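Local coordinates for protein kojibiose phosphorylase (Gut metagenome, PDB 6W0P) that is a carbohydrate-active phosphorylase of glycoside hydrolase family 65, with an N-terminal beta-rich domain and a helical central catalytic domain, at residues P5-E10 against D652-N657; E30-L35 against N658-G663; I177-S182 against T340-S345. All blocks are in the same frame, centred on the assembly; numbering follows the deposited sequence.

Contact 1: P5-E10 against D652-N657; sequences PKRYLE and DLDDYN
R7 forms a salt bridge with D654, holding its carboxylate side-on with two nitrogens. The chain starts with CG anti to the backbone N (chi1 171°) and bends at chi2 and chi3, which brings the NE edge of the guanidinium alongside the D654 carboxylate. R7 CB and R7 CD lie 4.1 and 3.5 Å from D654 OD1. R7 NE bonds to D654 OD1 at 2.9 Å, meeting it from above the carboxylate plane. R7 CZ follows, 3.6 Å from D654 OD2. R7 NH2 bonds to D654 OD2 on its syn side but out of the carboxylate plane, and this bond is straighter (160° at the hydrogen). The two flat groups are tilted 28° apart. R650 forms another salt bridge, to D654 OD2.

K6 N donates to D654 O at 2.9 Å. K6 NZ bonds to D655 O at 2.9 Å, and also to I4 O and N658 OD1. P5 lies over one face of the Y656 ring, with P5 CB 3.7 Å from Y656 CZ. One water joins L9 N, L653 O and D654 OD1.

The N-terminal segment is thus pinned to the type I beta turn D652-D655 of the central catalytic domain. With two arginines and a water on its carboxylate, D654 probably stays ionised. The K6 ammonium is bonded to three neutral oxygens; D655 OD2, 5.6 Å from K6 NZ, can probably help only at longer range.

Contact 2: E30-L35 against N658-G663; sequences ESIFSL and NNTCEG
S31 and G663 bring the two backbones closest, with S31 CA 4.7 Å from G663 CA. S31 sits in the last turn of helix 26-32, and F33 is the first residue to leave helical angles. Across the contact, T660-E662 form a short 3-10 segment, and G663 N, just after it, bonds back to T660 O at 3.0 Å. G663 then adopts phi 146° and psi 167°, where a CB would press on the carbonyl oxygen of E662.

The link between the segments is S31 OG, which donates to T660 O at 2.7 Å. It lies in the carbonyl plane of T660, whose oxygen also accepts from G663 N. S31 OG accepts from R43 NH1, and M27 O is a further acceptor near this one-proton hydroxyl. This buried contact joins a helix of the N-terminal domain to a loop of the central catalytic domain, which in this family is an (alpha/alpha)6 barrel.

R43 NH2 also bonds to C661 O and forms a salt bridge with E30. Beside the polar link, I32 CG1 meets T660 CG2 at 3.9 Å, the two side chains crossing at about a right angle. T660 OG1 bonds to D652 OD1.

Contact 3: I177-S182 against T340-S345; sequences ILHWGS and TGEAYS
E342 points its side chain at H179 and W180, and these three residues carry most of the buried surface. Beyond CG the E342 chain is extended (chi2 -170°), which carries the carboxylate up to the loop 177-182. There it stacks on one face of the H179 ring. E342 CD lies 3.8 Å above the H179 ring plane, over its centre, and the two planes are 20° apart. Nearer the backbone, E342 CG touches H179 CE1 at 3.6 Å.

W180 meets the same carboxylate differently. Its ring plane stands 83° from the carboxylate, and the two side chains slide past each other in opposite directions. W180 N makes a weak, bent bond to E342 OE1 at 3.0 Å. At the far end of the indole, S345 OG lies at the ring edge, near its plane, 3.6 Å from W180 CH2.

Two waters complete the joint. One donates to E342 OE2 and accepts from G181 N, with a weak bond to L178 O. The other lies between H179 NE2 and E342 O. H179 ND1 is bonded to N87 N, which helps fix the ring.

E342-S345 form a type II beta turn, closed by S345 N bonding to E342 O. F84 meets the H179 ring with near-parallel planes and the W180 ring edge-to-face. The contact joins the loop between strands 165-174 and 186-194 of the N-terminal domain to the loop between helices 308-324 and 351-361 of the catalytic domain.

How the contacts relate
From the N terminus the chain gives the first segment of contact 1, then that of contact 2 at the end of helix 26-32. After long strands it reaches 177-182, and contact 3 closes a loop with 340-345. Most of the central helices follow. The chain then returns as 652-663, closing contacts 1 and 2 in turn. Contacts 1 and 2 therefore cross, and contact 3 is nested inside both. T660 joins contact 2 to contact 1 through D652 and D655, probably by hydrogen bonds. T340 packs on S34 and G663, joining contact 3 to contact 2. All three tie N-terminal parts of the chain to catalytic-domain loops.

Contact 1: P5-E10 against D652-N657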
# COMPACT_ATOMS: atom_id res chain seq x y z
N PRO A 5 14.22 1.37 -31.99
CA PRO A 5 15.27 2.38 -31.86
C PRO A 5 14.81 3.80 -32.25
O PRO A 5 14.09 3.94 -33.19
CB PRO A 5 16.35 1.89 -32.85
CG PRO A 5 15.56 1.13 -33.92
CD PRO A 5 14.40 0.51 -33.17
N LYS A 6 15.21 4.80 -31.47
CA LYS A 6 15.21 6.23 -31.85
C LYS A 6 16.66 6.64 -32.07
O LYS A 6 17.30 7.20 -31.15
CB LYS A 6 14.51 7.08 -30.78
CG LYS A 6 12.98 7.06 -30.82
CD LYS A 6 12.36 5.74 -30.40
CE LYS A 6 12.69 5.37 -28.97
NZ LYS A 6 12.08 4.08 -28.56
N ARG A 7 17.17 6.31 -33.25
CA ARG A 7 18.57 6.49 -33.67
C ARG A 7 18.77 7.96 -34.08
O ARG A 7 18.35 8.30 -35.19
CB ARG A 7 18.86 5.55 -34.83
CG ARG A 7 20.21 5.77 -35.50
CD ARG A 7 21.35 5.50 -34.54
NE ARG A 7 21.25 4.15 -34.03
CZ ARG A 7 21.80 3.06 -34.58
NH1 ARG A 7 22.53 3.14 -35.68
NH2 ARG A 7 21.62 1.88 -34.01
N TYR A 8 19.36 8.80 -33.23
CA TYR A 8 19.67 10.21 -33.57
C TYR A 8 21.16 10.50 -33.42
O TYR A 8 21.55 11.62 -33.84
CB TYR A 8 18.86 11.18 -32.71
CG TYR A 8 19.32 11.36 -31.28
CD1 TYR A 8 19.04 10.42 -30.31
CD2 TYR A 8 19.98 12.51 -30.88
CE1 TYR A 8 19.42 10.60 -28.98
CE2 TYR A 8 20.38 12.70 -29.56
CZ TYR A 8 20.10 11.74 -28.61
OH TYR A 8 20.48 11.92 -27.30
N LEU A 9 21.96 9.55 -32.90
CA LEU A 9 23.42 9.77 -32.66
C LEU A 9 24.24 9.11 -33.76
O LEU A 9 23.85 8.04 -34.25
CB LEU A 9 23.78 9.26 -31.26
CG LEU A 9 23.14 10.06 -30.13
CD1 LEU A 9 23.40 9.43 -28.78
CD2 LEU A 9 23.64 11.49 -30.12
N GLU A 10 25.32 9.75 -34.16
CA GLU A 10 26.28 9.19 -35.15
C GLU A 10 26.91 7.91 -34.58
O GLU A 10 27.11 7.80 -33.34
CB GLU A 10 27.36 10.20 -35.52
CG GLU A 10 26.82 11.46 -36.17
CD GLU A 10 25.72 11.27 -37.19
OE1 GLU A 10 24.70 11.98 -37.10
OE2 GLU A 10 25.87 10.40 -38.07
N ASP A 652 20.20 2.25 -24.15
CA ASP A 652 20.28 3.71 -23.83
C ASP A 652 20.56 4.55 -25.09
O ASP A 652 19.85 5.57 -25.31
CB ASP A 652 21.28 3.96 -22.71
CG ASP A 652 20.74 3.43 -21.40
OD1 ASP A 652 19.59 3.82 -21.04
OD2 ASP A 652 21.41 2.61 -20.78
N LEU A 653 21.55 4.21 -25.92
CA LEU A 653 21.91 5.09 -27.07
C LEU A 653 20.67 5.37 -27.94
O LEU A 653 20.51 6.52 -28.39
CB LEU A 653 23.03 4.46 -27.89
CG LEU A 653 24.39 4.40 -27.21
CD1 LEU A 653 25.34 3.60 -28.04
CD2 LEU A 653 24.97 5.78 -26.96
N ASP A 654 19.86 4.35 -28.20
CA ASP A 654 18.67 4.48 -29.08
C ASP A 654 17.38 4.43 -28.24
O ASP A 654 16.30 4.29 -28.87
CB ASP A 654 18.70 3.40 -30.18
CG ASP A 654 20.00 3.34 -30.99
OD1 ASP A 654 20.60 4.40 -31.25
OD2 ASP A 654 20.40 2.22 -31.35
N ASP A 655 17.47 4.48 -26.90
CA ASP A 655 16.33 4.77 -25.98
C ASP A 655 15.16 3.79 -26.22
O ASP A 655 14.00 4.27 -26.39
CB ASP A 655 15.88 6.23 -26.15
CG ASP A 655 14.96 6.82 -25.08
OD1 ASP A 655 14.76 6.18 -24.00
OD2 ASP A 655 14.44 7.95 -25.32
N TYR A 656 15.40 2.47 -26.23
CA TYR A 656 14.35 1.44 -26.50
C TYR A 656 13.25 1.46 -25.42
O TYR A 656 12.09 1.08 -25.78
CB TYR A 656 14.96 0.04 -26.63
CG TYR A 656 15.57 -0.27 -27.98
CD1 TYR A 656 16.83 0.19 -28.33
CD2 TYR A 656 14.90 -1.05 -28.90
CE1 TYR A 656 17.40 -0.13 -29.56
CE2 TYR A 656 15.44 -1.37 -30.14
CZ TYR A 656 16.71 -0.91 -30.46
OH TYR A 656 17.23 -1.20 -31.68
N ASN A 657 13.56 1.83 -24.16
CA ASN A 657 12.60 1.86 -23.04
C ASN A 657 11.84 3.21 -22.99
O ASN A 657 10.93 3.35 -22.13
CB ASN A 657 13.29 1.53 -21.71
CG ASN A 657 13.55 0.05 -21.49
OD1 ASN A 657 13.43 -0.76 -22.41
ND2 ASN A 657 13.89 -0.34 -20.27
O HOH W 1 17.57 7.67 -28.55
O HOH W 2 21.00 7.16 -31.03

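Contact 2: E30-L35 against N658-G663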
# COMPACT_ATOMS: atom_id res chain seq x y z
N GLU A 30 21.67 14.51 -22.23
CA GLU A 30 22.14 14.73 -20.84
C GLU A 30 22.50 13.38 -20.20
O GLU A 30 23.54 13.29 -19.50
CB GLU A 30 21.07 15.42 -19.99
CG GLU A 30 20.85 16.89 -20.29
CD GLU A 30 19.84 17.58 -19.38
OE1 GLU A 30 19.08 16.88 -18.66
OE2 GLU A 30 19.80 18.83 -19.39
N SER A 31 21.65 12.36 -20.36
CA SER A 31 21.84 11.05 -19.68
C SER A 31 23.02 10.30 -20.34
O SER A 31 23.97 9.92 -19.65
CB SER A 31 20.56 10.24 -19.71
OG SER A 31 19.52 10.88 -18.99
N ILE A 32 22.98 10.20 -21.66
CA ILE A 32 23.89 9.37 -22.48
C ILE A 32 25.31 9.89 -22.34
O ILE A 32 26.25 9.07 -22.20
CB ILE A 32 23.42 9.34 -23.95
CG1 ILE A 32 22.14 8.52 -24.08
CG2 ILE A 32 24.54 8.85 -24.86
CD1 ILE A 32 21.54 8.51 -25.47
N PHE A 33 25.46 11.21 -22.38
CA PHE A 33 26.78 11.87 -22.44
C PHE A 33 27.30 12.14 -21.02
O PHE A 33 28.28 12.88 -20.90
CB PHE A 33 26.69 13.15 -23.27
CG PHE A 33 26.59 12.94 -24.75
CD1 PHE A 33 25.39 12.56 -25.34
CD2 PHE A 33 27.67 13.17 -25.57
CE1 PHE A 33 25.29 12.40 -26.71
CE2 PHE A 33 27.58 12.96 -26.94
CZ PHE A 33 26.38 12.62 -27.52
N SER A 34 26.67 11.58 -20.00
CA SER A 34 27.05 11.76 -18.57
C SER A 34 28.51 11.34 -18.37
O SER A 34 28.93 10.28 -18.94
CB SER A 34 26.16 10.98 -17.63
OG SER A 34 24.82 11.47 -17.64
N LEU A 35 29.25 12.10 -17.57
CA LEU A 35 30.59 11.71 -17.07
C LEU A 35 30.43 11.19 -15.64
O LEU A 35 29.47 11.59 -14.94
CB LEU A 35 31.53 12.91 -17.11
CG LEU A 35 31.79 13.52 -18.49
CD1 LEU A 35 32.76 14.69 -18.38
CD2 LEU A 35 32.32 12.47 -19.44
N ASN A 658 12.25 4.20 -23.78
CA ASN A 658 11.66 5.56 -23.85
C ASN A 658 11.84 6.35 -22.54
O ASN A 658 11.21 7.39 -22.41
CB ASN A 658 10.20 5.52 -24.30
CG ASN A 658 10.05 5.14 -25.76
OD1 ASN A 658 10.67 5.73 -26.64
ND2 ASN A 658 9.25 4.12 -26.03
N ASN A 659 12.73 5.95 -21.63
CA ASN A 659 12.95 6.70 -20.36
C ASN A 659 14.46 6.91 -20.11
O ASN A 659 14.84 7.12 -18.96
CB ASN A 659 12.28 5.98 -19.18
CG ASN A 659 12.93 4.62 -18.90
OD1 ASN A 659 13.65 4.10 -19.75
ND2 ASN A 659 12.69 4.05 -17.73
N THR A 660 15.30 6.86 -21.12
CA THR A 660 16.74 7.17 -20.98
C THR A 660 16.89 8.65 -20.63
O THR A 660 17.97 9.02 -20.14
CB THR A 660 17.54 6.75 -22.22
OG1 THR A 660 17.62 5.33 -22.18
CG2 THR A 660 18.93 7.35 -22.28
N CYS A 661 15.84 9.47 -20.82
CA CYS A 661 15.79 10.89 -20.36
C CYS A 661 16.09 10.95 -18.87
O CYS A 661 16.76 11.91 -18.47
CB CYS A 661 14.46 11.58 -20.68
SG CYS A 661 12.97 10.73 -20.10
N GLU A 662 15.69 9.93 -18.10
CA GLU A 662 15.83 9.86 -16.62
C GLU A 662 17.26 9.47 -16.24
O GLU A 662 17.67 9.72 -15.07
CB GLU A 662 14.91 8.80 -16.01
CG GLU A 662 13.42 9.08 -16.09
CD GLU A 662 12.55 7.93 -15.59
OE1 GLU A 662 13.07 7.07 -14.86
OE2 GLU A 662 11.37 7.88 -15.94
N GLY A 663 18.00 8.84 -17.14
CA GLY A 663 19.31 8.26 -16.79
C GLY A 663 19.57 7.00 -17.58
O GLY A 663 18.66 6.52 -18.29

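Contact 3: I177-S182 against T340-S345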
# COMPACT_ATOMS: atom_id res chain seq x y z
N ILE A 177 20.85 24.26 -5.97
CA ILE A 177 20.23 23.33 -6.98
C ILE A 177 19.10 22.56 -6.29
O ILE A 177 19.22 22.22 -5.09
CB ILE A 177 21.27 22.40 -7.65
CG1 ILE A 177 22.42 21.94 -6.74
CG2 ILE A 177 21.87 23.10 -8.85
CD1 ILE A 177 22.03 21.22 -5.49
N LEU A 178 18.03 22.29 -7.03
CA LEU A 178 16.90 21.50 -6.51
C LEU A 178 17.14 20.01 -6.79
O LEU A 178 17.85 19.67 -7.77
CB LEU A 178 15.58 21.97 -7.15
CG LEU A 178 15.32 23.48 -7.12
CD1 LEU A 178 14.02 23.80 -7.88
CD2 LEU A 178 15.27 24.01 -5.68
N HIS A 179 16.60 19.17 -5.92
CA HIS A 179 16.32 17.74 -6.15
C HIS A 179 14.80 17.53 -6.27
O HIS A 179 14.05 18.32 -5.66
CB HIS A 179 16.90 16.90 -5.02
CG HIS A 179 17.11 15.49 -5.45
ND1 HIS A 179 18.25 15.09 -6.10
CD2 HIS A 179 16.31 14.41 -5.34
CE1 HIS A 179 18.15 13.80 -6.37
NE2 HIS A 179 16.97 13.36 -5.91
N TRP A 180 14.39 16.51 -7.03
CA TRP A 180 12.98 16.23 -7.40
C TRP A 180 12.35 17.47 -8.06
O TRP A 180 11.12 17.54 -8.09
CB TRP A 180 12.16 15.76 -6.18
CG TRP A 180 12.70 14.57 -5.44
CD1 TRP A 180 12.95 14.49 -4.09
CD2 TRP A 180 13.09 13.29 -5.99
NE1 TRP A 180 13.45 13.25 -3.78
CE2 TRP A 180 13.55 12.49 -4.91
CE3 TRP A 180 13.10 12.73 -7.28
CZ2 TRP A 180 14.01 11.19 -5.08
CZ3 TRP A 180 13.56 11.44 -7.45
CH2 TRP A 180 14.01 10.68 -6.37
N GLY A 181 13.14 18.41 -8.57
CA GLY A 181 12.66 19.71 -9.11
C GLY A 181 11.86 20.56 -8.11
O GLY A 181 11.14 21.49 -8.58
N SER A 182 11.96 20.29 -6.80
CA SER A 182 11.14 20.96 -5.74
C SER A 182 12.02 21.68 -4.71
O SER A 182 11.67 22.81 -4.38
CB SER A 182 10.23 19.98 -5.04
OG SER A 182 9.63 19.14 -6.01
N THR A 340 23.80 9.33 -13.09
CA THR A 340 23.34 9.98 -14.35
C THR A 340 21.94 10.57 -14.20
O THR A 340 21.43 11.05 -15.20
CB THR A 340 23.39 9.00 -15.53
OG1 THR A 340 22.34 8.03 -15.41
CG2 THR A 340 24.74 8.33 -15.60
N GLY A 341 21.35 10.57 -13.01
CA GLY A 341 19.98 11.10 -12.86
C GLY A 341 19.41 10.85 -11.48
O GLY A 341 20.11 10.27 -10.60
N GLU A 342 18.15 11.25 -11.31
CA GLU A 342 17.44 11.26 -10.01
C GLU A 342 16.64 9.97 -9.84
O GLU A 342 16.69 9.39 -8.73
CB GLU A 342 16.52 12.48 -9.93
CG GLU A 342 17.30 13.76 -9.88
CD GLU A 342 16.48 15.00 -9.56
OE1 GLU A 342 15.23 14.89 -9.46
OE2 GLU A 342 17.09 16.05 -9.41
N ALA A 343 15.92 9.54 -10.87
CA ALA A 343 15.14 8.27 -10.84
C ALA A 343 16.01 7.12 -10.29
O ALA A 343 17.15 6.93 -10.76
CB ALA A 343 14.62 7.97 -12.23
N TYR A 344 15.48 6.40 -9.28
CA TYR A 344 16.06 5.23 -8.56
C TYR A 344 17.09 5.69 -7.53
O TYR A 344 17.70 4.83 -6.86
CB TYR A 344 16.65 4.15 -9.49
CG TYR A 344 15.64 3.29 -10.20
CD1 TYR A 344 14.43 2.94 -9.62
CD2 TYR A 344 15.91 2.78 -11.46
CE1 TYR A 344 13.51 2.14 -10.27
CE2 TYR A 344 15.01 1.96 -12.13
CZ TYR A 344 13.80 1.65 -11.54
OH TYR A 344 12.91 0.89 -12.23
N SER A 345 17.25 7.00 -7.35
CA SER A 345 17.75 7.60 -6.08
C SER A 345 19.22 7.24 -5.83
O SER A 345 19.69 7.39 -4.66
CB SER A 345 16.88 7.18 -4.91
OG SER A 345 15.53 7.67 -5.06
O HOH W 3 15.90 18.44 -9.54
O HOH W 4 17.60 10.74 -6.48